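PDB 4YOD: thioredoxin-like protein from Bacteroides caccae ATCC 43185, which probably acts as a thiol-disulfide oxidoreductase, with a thioredoxin-fold domain that follows a helical domain of unknown function. Local coordinates for residues L99-L104 and E115-V120; Y105-P110 and D253-P258; P200-L205 and E281-H286. One frame throughout, in Å; residues are numbered along the deposited sequence.

Contact 1 (L99-L104 and E115-V120); sequences LADKYL and EFYIPV
Leu-104 and Tyr-117 meet through their CB atoms, 4.0 Å apart, at the point where the two backbones are closest. Both methyls of Leu-104 rest against CB of Phe-116, each of CD1 and CD2 at 4.0 Å from it, and CD2 also reaches the ring edge at CD2 of Phe-116; the two side chains cross at about a right angle. The Tyr-117 ring runs along the other helix instead: with CG anti to the backbone N (chi1 -168°) it is laid obliquely beside the main chain, CD1 3.8 Å from Ala-100 O and CE1 3.8 Å from Asp-101 N. One turn before Leu-104, CB of Ala-100 touches both methyls of Val-120, CG1 at 3.8 Å. Helices 90-105 and 114-125 form an antiparallel helical hairpin; over 99-104 and 115-120 the axes are 9.9 Å apart at 164°, and small Ala-100 lets Val-120 close in. Around this apolar layer, Trp-60 covers Ala-100, while Leu-72 and Ile-79 of helix 72-85 pack on Phe-116. The polar ends are met from helix 132-146: Arg-141 NH1 bonds to Tyr-117 OH and forms a salt bridge with Asp-101 OD2.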
# COMPACT_ATOMS: atom_id res chain seq x y z
N LEU A 99 -4.13 -14.06 -7.19
CA LEU A 99 -5.28 -13.26 -6.73
C LEU A 99 -4.86 -12.24 -5.66
O LEU A 99 -5.36 -11.12 -5.66
CB LEU A 99 -6.41 -14.13 -6.16
CG LEU A 99 -7.23 -14.98 -7.15
CD1 LEU A 99 -8.36 -15.65 -6.43
CD2 LEU A 99 -7.81 -14.14 -8.31
N ALA A 100 -3.95 -12.65 -4.73
CA ALA A 100 -3.42 -11.76 -3.67
C ALA A 100 -2.69 -10.57 -4.29
O ALA A 100 -2.89 -9.46 -3.84
CB ALA A 100 -2.48 -12.53 -2.75
N ASP A 101 -1.92 -10.79 -5.37
CA ASP A 101 -1.23 -9.71 -6.10
C ASP A 101 -2.30 -8.78 -6.73
O ASP A 101 -2.35 -7.59 -6.41
CB ASP A 101 -0.29 -10.33 -7.17
CG ASP A 101 0.46 -9.39 -8.10
OD1 ASP A 101 0.37 -8.16 -7.91
OD2 ASP A 101 1.20 -9.88 -8.97
N LYS A 102 -3.21 -9.36 -7.55
CA LYS A 102 -4.28 -8.62 -8.24
C LYS A 102 -5.08 -7.69 -7.31
O LYS A 102 -5.38 -6.57 -7.71
CB LYS A 102 -5.24 -9.62 -8.92
CG LYS A 102 -6.33 -8.97 -9.77
CD LYS A 102 -7.14 -10.02 -10.50
CE LYS A 102 -8.30 -9.41 -11.28
NZ LYS A 102 -9.05 -10.46 -12.02
N TYR A 103 -5.42 -8.13 -6.10
CA TYR A 103 -6.26 -7.31 -5.23
C TYR A 103 -5.51 -6.54 -4.15
O TYR A 103 -5.94 -5.44 -3.81
CB TYR A 103 -7.36 -8.18 -4.60
CG TYR A 103 -8.39 -8.57 -5.63
CD1 TYR A 103 -9.37 -7.67 -6.04
CD2 TYR A 103 -8.34 -9.81 -6.26
CE1 TYR A 103 -10.28 -7.99 -7.05
CE2 TYR A 103 -9.27 -10.16 -7.24
CZ TYR A 103 -10.22 -9.24 -7.65
OH TYR A 103 -11.13 -9.54 -8.62
N LEU A 104 -4.44 -7.10 -3.58
CA LEU A 104 -3.76 -6.45 -2.46
C LEU A 104 -2.50 -5.71 -2.85
O LEU A 104 -2.06 -4.88 -2.05
CB LEU A 104 -3.43 -7.47 -1.34
CG LEU A 104 -4.57 -8.32 -0.80
CD1 LEU A 104 -4.01 -9.51 -0.00
CD2 LEU A 104 -5.55 -7.49 0.02
N GLU A 115 -0.01 -4.09 4.09
CA GLU A 115 0.04 -4.85 5.35
C GLU A 115 -0.67 -6.22 5.21
O GLU A 115 -0.35 -7.15 5.95
CB GLU A 115 -0.53 -4.04 6.52
CG GLU A 115 0.41 -2.94 7.03
CD GLU A 115 1.81 -3.36 7.45
OE1 GLU A 115 1.95 -4.34 8.22
OE2 GLU A 115 2.78 -2.68 7.03
N PHE A 116 -1.59 -6.38 4.23
CA PHE A 116 -2.18 -7.70 4.01
C PHE A 116 -1.34 -8.49 3.01
O PHE A 116 -1.32 -9.72 3.05
CB PHE A 116 -3.64 -7.58 3.52
CG PHE A 116 -4.70 -7.01 4.44
CD1 PHE A 116 -4.46 -6.83 5.80
CD2 PHE A 116 -5.97 -6.70 3.95
CE1 PHE A 116 -5.45 -6.31 6.64
CE2 PHE A 116 -6.96 -6.19 4.80
CZ PHE A 116 -6.68 -5.99 6.13
N TYR A 117 -0.65 -7.81 2.08
CA TYR A 117 0.17 -8.49 1.08
C TYR A 117 1.50 -9.01 1.66
O TYR A 117 1.96 -10.07 1.22
CB TYR A 117 0.40 -7.57 -0.13
CG TYR A 117 0.98 -8.31 -1.31
CD1 TYR A 117 0.32 -9.41 -1.86
CD2 TYR A 117 2.17 -7.90 -1.89
CE1 TYR A 117 0.86 -10.11 -2.94
CE2 TYR A 117 2.68 -8.55 -3.02
CZ TYR A 117 2.02 -9.65 -3.54
OH TYR A 117 2.61 -10.31 -4.59
N ILE A 118 2.13 -8.29 2.63
CA ILE A 118 3.40 -8.72 3.26
C ILE A 118 3.31 -10.19 3.80
O ILE A 118 4.18 -10.96 3.38
CB ILE A 118 3.88 -7.70 4.31
CG1 ILE A 118 4.50 -6.46 3.59
CG2 ILE A 118 4.88 -8.31 5.31
CD1 ILE A 118 4.58 -5.17 4.46
N PRO A 119 2.29 -10.65 4.61
CA PRO A 119 2.25 -12.08 5.00
C PRO A 119 2.13 -13.04 3.78
O PRO A 119 2.66 -14.14 3.86
CB PRO A 119 1.03 -12.19 5.92
CG PRO A 119 0.23 -10.97 5.69
CD PRO A 119 1.20 -9.89 5.27
N VAL A 120 1.49 -12.62 2.67
CA VAL A 120 1.45 -13.45 1.43
C VAL A 120 2.91 -13.64 0.91
O VAL A 120 3.29 -14.76 0.60
CB VAL A 120 0.54 -12.89 0.31
CG1 VAL A 120 0.52 -13.84 -0.89
CG2 VAL A 120 -0.88 -12.62 0.81

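Contact 2 (Y105-P110 and D253-P258); sequences YDPNSP and DLKAIP
The loop leading into the cis-proline of the thioredoxin fold, residues 253-258, meets residues 105-110, which lead on from helix 90-105, through Lys-255 on Tyr-105 and Ala-256 on Pro-107. Lys-255 CE sits over the centre of one Tyr-105 ring face, 3.7 Å from the centroid, a CH-pi contact 13° off the normal. NZ, turned aside by the bend at chi4 (-65°), makes an off-centre cation-pi contact at 4.4 Å from the centroid. The same ammonium forms a salt bridge to Asp-253, NZ to OD2 2.8 Å, approaching from above the carboxylate plane, while Asp-253 OD1 accepts Lys-255 N in an Asx turn. Replacing Tyr-105 by alanine is likely to strip the Lys-255 methylenes of their aromatic cover and take away the pi partner of NZ, leaving the chain freer to turn. Beside this, Pro-107 CB packs 3.6 Å from Ala-256 CB, and Pro-107 CG lies 3.7 Å from Lys-255 CG. Pro-107 belongs to a type I turn from Asp-106 to Ser-109, braced by a second Asx turn, Asp-106 OD1 accepting Asn-108 N. Cis Pro-258 touches Cys-189 of a CxxC sequence, consistent with a thioredoxin-like active site, where a cis-proline faces the cysteines.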
# COMPACT_ATOMS: atom_id res chain seq x y z
N TYR A 105 -1.92 -5.97 -4.03
CA TYR A 105 -0.67 -5.29 -4.43
C TYR A 105 -0.84 -4.29 -5.57
O TYR A 105 -0.27 -3.19 -5.50
CB TYR A 105 0.42 -6.31 -4.84
CG TYR A 105 1.83 -5.74 -4.93
CD1 TYR A 105 2.48 -5.25 -3.80
CD2 TYR A 105 2.53 -5.74 -6.13
CE1 TYR A 105 3.81 -4.82 -3.85
CE2 TYR A 105 3.84 -5.24 -6.21
CZ TYR A 105 4.48 -4.81 -5.06
OH TYR A 105 5.78 -4.35 -5.11
N ASP A 106 -1.53 -4.70 -6.66
CA ASP A 106 -1.77 -3.89 -7.86
C ASP A 106 -2.21 -2.45 -7.49
O ASP A 106 -3.18 -2.30 -6.75
CB ASP A 106 -2.83 -4.57 -8.77
CG ASP A 106 -2.93 -4.05 -10.20
OD1 ASP A 106 -2.77 -2.82 -10.40
OD2 ASP A 106 -3.25 -4.84 -11.10
N PRO A 107 -1.48 -1.41 -7.98
CA PRO A 107 -1.85 -0.02 -7.64
C PRO A 107 -3.23 0.39 -8.14
O PRO A 107 -3.85 1.31 -7.58
CB PRO A 107 -0.78 0.82 -8.35
CG PRO A 107 0.33 -0.11 -8.64
CD PRO A 107 -0.28 -1.45 -8.85
N ASN A 108 -3.72 -0.29 -9.19
CA ASN A 108 -5.04 -0.03 -9.75
C ASN A 108 -6.16 -0.66 -8.91
O ASN A 108 -7.32 -0.35 -9.14
CB ASN A 108 -5.12 -0.52 -11.20
CG ASN A 108 -4.25 0.29 -12.15
OD1 ASN A 108 -4.06 1.50 -11.99
ND2 ASN A 108 -3.72 -0.37 -13.17
N SER A 109 -5.84 -1.54 -7.93
CA SER A 109 -6.86 -2.16 -7.10
C SER A 109 -7.35 -1.22 -5.97
O SER A 109 -6.53 -0.76 -5.19
CB SER A 109 -6.36 -3.47 -6.50
OG SER A 109 -7.32 -3.97 -5.57
N PRO A 110 -8.67 -0.99 -5.80
CA PRO A 110 -9.13 -0.16 -4.68
C PRO A 110 -9.03 -0.89 -3.33
O PRO A 110 -9.25 -0.28 -2.28
CB PRO A 110 -10.60 0.15 -5.03
CG PRO A 110 -10.83 -0.40 -6.40
CD PRO A 110 -9.81 -1.46 -6.61
N ASP A 253 9.14 2.87 -3.48
CA ASP A 253 8.42 2.04 -4.46
C ASP A 253 7.68 2.99 -5.39
O ASP A 253 6.81 3.75 -4.95
CB ASP A 253 7.46 1.04 -3.77
CG ASP A 253 6.70 0.09 -4.71
OD1 ASP A 253 6.80 0.27 -5.96
OD2 ASP A 253 6.03 -0.83 -4.20
N LEU A 254 8.07 3.00 -6.65
CA LEU A 254 7.48 3.93 -7.61
C LEU A 254 6.47 3.28 -8.58
O LEU A 254 6.21 3.85 -9.63
CB LEU A 254 8.61 4.59 -8.43
CG LEU A 254 9.72 5.33 -7.67
CD1 LEU A 254 10.81 5.80 -8.64
CD2 LEU A 254 9.17 6.50 -6.88
N LYS A 255 5.90 2.10 -8.24
CA LYS A 255 4.97 1.38 -9.14
C LYS A 255 3.66 2.18 -9.38
O LYS A 255 2.94 1.93 -10.36
CB LYS A 255 4.66 -0.03 -8.61
CG LYS A 255 3.83 -0.08 -7.32
CD LYS A 255 3.67 -1.51 -6.82
CE LYS A 255 2.73 -1.62 -5.65
NZ LYS A 255 3.25 -0.93 -4.44
N ALA A 256 3.36 3.12 -8.48
CA ALA A 256 2.20 4.01 -8.54
C ALA A 256 2.64 5.45 -8.41
O ALA A 256 3.14 5.85 -7.35
CB ALA A 256 1.21 3.66 -7.44
N ILE A 257 2.49 6.23 -9.48
CA ILE A 257 2.78 7.67 -9.47
C ILE A 257 1.51 8.33 -10.02
O ILE A 257 1.03 7.92 -11.07
CB ILE A 257 4.10 8.08 -10.18
CG1 ILE A 257 5.33 7.57 -9.38
CG2 ILE A 257 4.17 9.61 -10.37
CD1 ILE A 257 6.70 7.70 -10.11
N PRO A 258 0.85 9.22 -9.25
CA PRO A 258 1.30 9.82 -7.99
C PRO A 258 1.18 8.90 -6.78
O PRO A 258 0.42 7.93 -6.79
CB PRO A 258 0.37 11.04 -7.83
CG PRO A 258 -0.90 10.62 -8.54
CD PRO A 258 -0.40 9.85 -9.73

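Contact 3 (P200-L205 and E281-H286); sequences PIISQL and EYLMIH
Beside the apolar line where Ile-201 and Leu-283 meet, the rings of Tyr-282 and His-286 lie against each other on helix 276-286. ND1 of His-286 stands over the centre of one Tyr-282 face, 3.3 Å above its plane. The imidazole in turn has Tyr-282 CZ over one face, toward the rim, and Ile-285 CG2 over the opposite face. Its edge points at the backbone: ND1 donates to Tyr-282 O at 2.8 Å with an N-H...O angle of 158°, and that carbonyl also takes the helical N-H of His-286, so two donors grip that oxygen, and the ND1 bond helps set the rotation of the imidazole.

Across the interface itself, Leu-283 carries most of the contact. Its CB touches Ile-201 CG1 at 3.9 Å and, slightly farther off, Ile-201 CG2; its CD1 meets Ile-202 CD1 at 3.7 Å, end to end, the two side chains crossing at about a right angle; its CD2 lies 4.0 Å from Leu-205 CD1. Three residues of helix 200-207 thus pack on this one leucine. In Ile-201, chi1 of -164° turns CG1 onto Leu-283, with CG2 between Leu-283 CB and CG of Met-284, present as selenomethionine; that CG lies 4.0 Å from Ile-201 CB at the solvent side.

The axes of 200-205 and 281-286 approach to 9.6 Å and cross at 58°. Leu-178 of strand 176-181 packs on Ile-202, and Tyr-176 and Leu-262 pack on Leu-283, so the two helices share one side of the central thioredoxin sheet. Since this joint is built from apolar side chains without polar pairing between the segments, its hold comes from shape and burial, whereas the polar bonding of His-286 stays within its own helix and helps to fix the ring near the chain end.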
# COMPACT_ATOMS: atom_id res chain seq x y z
N PRO A 200 -9.13 21.94 3.32
CA PRO A 200 -8.81 23.11 4.17
C PRO A 200 -7.75 22.86 5.25
O PRO A 200 -6.96 23.77 5.52
CB PRO A 200 -10.15 23.47 4.80
CG PRO A 200 -11.17 22.90 3.89
CD PRO A 200 -10.58 21.65 3.34
N ILE A 201 -7.72 21.65 5.85
CA ILE A 201 -6.75 21.33 6.91
C ILE A 201 -5.28 21.46 6.40
O ILE A 201 -4.42 21.89 7.18
CB ILE A 201 -7.02 19.93 7.57
CG1 ILE A 201 -6.26 19.76 8.91
CG2 ILE A 201 -6.75 18.74 6.61
CD1 ILE A 201 -6.60 20.86 10.01
N ILE A 202 -5.01 21.12 5.11
CA ILE A 202 -3.67 21.20 4.49
C ILE A 202 -3.18 22.66 4.50
O ILE A 202 -2.12 22.95 5.07
CB ILE A 202 -3.68 20.62 3.03
CG1 ILE A 202 -4.25 19.17 2.97
CG2 ILE A 202 -2.30 20.73 2.36
CD1 ILE A 202 -3.43 18.01 3.51
N SER A 203 -3.97 23.57 3.90
CA SER A 203 -3.71 25.01 3.81
C SER A 203 -3.51 25.63 5.19
O SER A 203 -2.60 26.45 5.36
CB SER A 203 -4.86 25.71 3.08
OG SER A 203 -5.40 24.90 2.05
N GLN A 204 -4.32 25.21 6.19
CA GLN A 204 -4.28 25.70 7.57
C GLN A 204 -2.99 25.31 8.26
O GLN A 204 -2.33 26.19 8.82
CB GLN A 204 -5.49 25.17 8.36
CG GLN A 204 -5.55 25.59 9.83
CD GLN A 204 -6.44 24.69 10.67
OE1 GLN A 204 -7.46 24.15 10.22
NE2 GLN A 204 -6.07 24.53 11.94
N LEU A 205 -2.61 24.01 8.22
CA LEU A 205 -1.40 23.53 8.88
C LEU A 205 -0.13 24.01 8.17
O LEU A 205 0.91 24.15 8.83
CB LEU A 205 -1.41 21.98 9.02
CG LEU A 205 -2.58 21.36 9.82
CD1 LEU A 205 -2.54 19.83 9.73
CD2 LEU A 205 -2.56 21.79 11.30
N GLU A 281 -8.41 13.23 6.42
CA GLU A 281 -9.11 12.80 7.62
C GLU A 281 -8.15 12.60 8.77
O GLU A 281 -8.45 13.07 9.86
CB GLU A 281 -9.92 11.54 7.38
CG GLU A 281 -11.18 11.79 6.57
CD GLU A 281 -12.11 10.59 6.49
OE1 GLU A 281 -11.83 9.57 7.15
OE2 GLU A 281 -13.13 10.69 5.77
N TYR A 282 -6.96 12.03 8.52
CA TYR A 282 -5.95 11.83 9.55
C TYR A 282 -5.56 13.15 10.20
O TYR A 282 -5.45 13.22 11.42
CB TYR A 282 -4.68 11.18 8.96
CG TYR A 282 -3.67 10.82 10.02
CD1 TYR A 282 -2.82 11.78 10.56
CD2 TYR A 282 -3.60 9.53 10.54
CE1 TYR A 282 -1.93 11.47 11.58
CE2 TYR A 282 -2.70 9.20 11.55
CZ TYR A 282 -1.87 10.18 12.07
OH TYR A 282 -0.99 9.89 13.09
N LEU A 283 -5.28 14.17 9.39
CA LEU A 283 -4.85 15.48 9.90
C LEU A 283 -5.99 16.18 10.64
O LEU A 283 -5.73 16.88 11.62
CB LEU A 283 -4.34 16.36 8.76
CG LEU A 283 -2.99 15.91 8.14
CD1 LEU A 283 -2.69 16.74 6.92
CD2 LEU A 283 -1.84 15.98 9.16
N MSE A 284 -7.25 15.95 10.21
CA MSE A 284 -8.40 16.56 10.88
C MSE A 284 -8.58 15.98 12.28
O MSE A 284 -8.94 16.71 13.20
CB MSE A 284 -9.67 16.37 10.05
CG MSE A 284 -9.76 17.31 8.87
SE MSE A 284 -11.28 16.90 7.72
CE MSE A 284 -12.70 17.54 8.82
N ILE A 285 -8.30 14.67 12.44
CA ILE A 285 -8.44 13.98 13.72
C ILE A 285 -7.30 14.32 14.69
O ILE A 285 -7.55 14.51 15.88
CB ILE A 285 -8.57 12.45 13.49
CG1 ILE A 285 -9.86 12.11 12.70
CG2 ILE A 285 -8.56 11.67 14.81
CD1 ILE A 285 -9.73 10.81 11.80
N HIS A 286 -6.05 14.41 14.18
CA HIS A 286 -4.87 14.61 15.02
C HIS A 286 -4.44 16.06 15.16
O HIS A 286 -4.24 16.50 16.29
CB HIS A 286 -3.73 13.73 14.52
CG HIS A 286 -4.08 12.28 14.61
ND1 HIS A 286 -4.68 11.63 13.55
CD2 HIS A 286 -3.99 11.43 15.65
CE1 HIS A 286 -4.91 10.39 13.97
NE2 HIS A 286 -4.51 10.23 15.23

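In the fold
From the N terminus, the chain first closes contact 1, a short hairpin loop between helices 90-105 and 114-125 inside the helical domain. Residues 105-110, within that hairpin, pair only much later in the chain with 253-258, so contact 2 crosses contact 1 and closes a loop of 142 residues that ties the helical domain to the thioredoxin fold. The two touch: Tyr-103 O probably bonds to Ser-109 OG, and the rings of Tyr-117 and Tyr-105 meet. Contact 3 opens within the long loop of contact 2 and closes after it, so these also cross. It joins two helices packed on the sheet, about 30 Å, centre to centre, from contact 1, which it follows in series.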